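Side-chain contact in putative pyridoxal phosphate-dependent transferase (Clostridium difficile, PDB 4DQ6), which is a putative pyridoxal phosphate-dependent transferase of the aminotransferase class I and II family and binds pyridoxal-5'-phosphate: residues A[105-110]-A[128-133]. Sequence-based numbering, arbitrary orientation.
Sequences LLINEL and NSVVKN
Ile107 meets Val130 and Val131 with a single atom, the terminal methyl CD1, which lies 3.8 Å from Val130 CG1 and 4.1 Å from Val131 CG2. With CD1 anti to CA (chi2 169°), the Ile107 chain is extended and its terminal methyl reaches the two valines. These receive it differently: the Val130 side chain lies at a slant to that of Ile107, whereas Val131 crosses it at about a right angle. Val130 CG1 sits between its backbone N and carbonyl carbon (chi1 76°), while Val131 CG2 stands beside the backbone N, opposite the carbonyl carbon, which leaves these two as the methyls nearest Ile107 CD1. The nearest CA pair, Ile107 and Val131, is 7.4 Å apart, and no hydrogen bond joins the segments; the contact is purely apolar and buried. Both helices belong to the large, PLP-binding domain characteristic of fold-type I PLP-dependent enzymes and pack over its mixed sheet, where Ile117 of strand 116-119 touches both Ile107 and Val131. Val131 also touches Leu138 on strand 137-140, outermost within this chain. Val130 packs against Arg267 of the second subunit, and its side chain is about 9 Å from a bound pyridoxal-5'-phosphate.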
# COMPACT_ATOMS: atom_id res chain seq x y z
N LEU A 105 -3.34 11.02 -6.51
CA LEU A 105 -4.79 11.04 -6.33
C LEU A 105 -5.27 12.52 -6.27
O LEU A 105 -6.32 12.85 -6.84
CB LEU A 105 -5.26 10.25 -5.13
CG LEU A 105 -5.07 8.76 -5.24
CD1 LEU A 105 -5.64 8.14 -3.96
CD2 LEU A 105 -5.61 8.02 -6.41
N LEU A 106 -4.55 13.37 -5.52
CA LEU A 106 -4.90 14.80 -5.43
C LEU A 106 -4.97 15.42 -6.81
O LEU A 106 -5.89 16.21 -7.12
CB LEU A 106 -3.94 15.55 -4.54
CG LEU A 106 -4.03 15.25 -3.02
CD1 LEU A 106 -2.82 15.81 -2.27
CD2 LEU A 106 -5.36 15.83 -2.51
N ILE A 107 -4.01 15.11 -7.66
CA ILE A 107 -3.98 15.67 -9.03
C ILE A 107 -5.19 15.21 -9.79
O ILE A 107 -5.89 16.04 -10.50
CB ILE A 107 -2.69 15.24 -9.77
CG1 ILE A 107 -1.50 16.03 -9.25
CG2 ILE A 107 -2.87 15.42 -11.27
CD1 ILE A 107 -0.15 15.52 -9.70
N ASN A 108 -5.50 13.94 -9.79
CA ASN A 108 -6.69 13.46 -10.46
C ASN A 108 -7.98 14.11 -9.97
O ASN A 108 -8.88 14.43 -10.82
CB ASN A 108 -6.82 11.94 -10.31
CG ASN A 108 -7.89 11.38 -11.22
OD1 ASN A 108 -7.78 11.43 -12.48
ND2 ASN A 108 -8.96 10.92 -10.61
N GLU A 109 -8.11 14.35 -8.67
CA GLU A 109 -9.36 14.86 -8.07
C GLU A 109 -9.51 16.38 -8.12
O GLU A 109 -10.64 16.88 -8.20
CB GLU A 109 -9.54 14.37 -6.63
CG GLU A 109 -9.56 12.86 -6.43
CD GLU A 109 -10.59 12.15 -7.31
OE1 GLU A 109 -11.76 12.64 -7.45
OE2 GLU A 109 -10.24 11.11 -7.93
N LEU A 110 -8.39 17.10 -8.08
CA LEU A 110 -8.38 18.58 -8.02
C LEU A 110 -8.30 19.25 -9.35
O LEU A 110 -8.50 20.48 -9.44
CB LEU A 110 -7.21 19.07 -7.14
CG LEU A 110 -7.33 18.79 -5.65
CD1 LEU A 110 -6.02 19.03 -4.89
CD2 LEU A 110 -8.49 19.56 -5.05
N ASN A 128 7.74 15.50 -11.72
CA ASN A 128 7.57 15.62 -13.14
C ASN A 128 6.68 14.49 -13.66
O ASN A 128 5.65 14.72 -14.33
CB ASN A 128 8.99 15.69 -13.77
CG ASN A 128 8.99 15.93 -15.28
OD1 ASN A 128 8.37 15.18 -15.99
ND2 ASN A 128 9.79 16.93 -15.76
N SER A 129 7.05 13.25 -13.37
CA SER A 129 6.33 12.14 -13.92
C SER A 129 4.91 12.03 -13.40
O SER A 129 4.03 11.56 -14.12
CB SER A 129 7.08 10.84 -13.75
OG SER A 129 7.42 10.62 -12.45
N VAL A 130 4.66 12.40 -12.14
CA VAL A 130 3.31 12.23 -11.61
C VAL A 130 2.32 13.14 -12.34
O VAL A 130 1.18 12.76 -12.57
CB VAL A 130 3.23 12.42 -10.07
CG1 VAL A 130 3.29 13.90 -9.67
CG2 VAL A 130 1.95 11.72 -9.53
N VAL A 131 2.79 14.29 -12.82
CA VAL A 131 1.91 15.19 -13.55
C VAL A 131 1.60 14.61 -14.95
O VAL A 131 0.42 14.53 -15.38
CB VAL A 131 2.52 16.61 -13.62
CG1 VAL A 131 1.76 17.49 -14.62
CG2 VAL A 131 2.57 17.22 -12.19
N LYS A 132 2.66 14.15 -15.60
CA LYS A 132 2.58 13.58 -16.94
C LYS A 132 1.80 12.26 -16.98
O LYS A 132 1.00 12.01 -17.92
CB LYS A 132 3.97 13.39 -17.52
CG LYS A 132 4.64 14.73 -17.78
CD LYS A 132 6.03 14.59 -18.34
CE LYS A 132 6.55 15.96 -18.82
NZ LYS A 132 8.03 15.89 -18.92
N ASN A 133 2.02 11.41 -15.98
CA ASN A 133 1.38 10.11 -15.96
C ASN A 133 -0.10 10.21 -15.60
O ASN A 133 -0.88 9.26 -15.81
CB ASN A 133 2.05 9.22 -14.93
CG ASN A 133 3.44 8.76 -15.33
OD1 ASN A 133 3.81 8.75 -16.49
ND2 ASN A 133 4.20 8.30 -14.32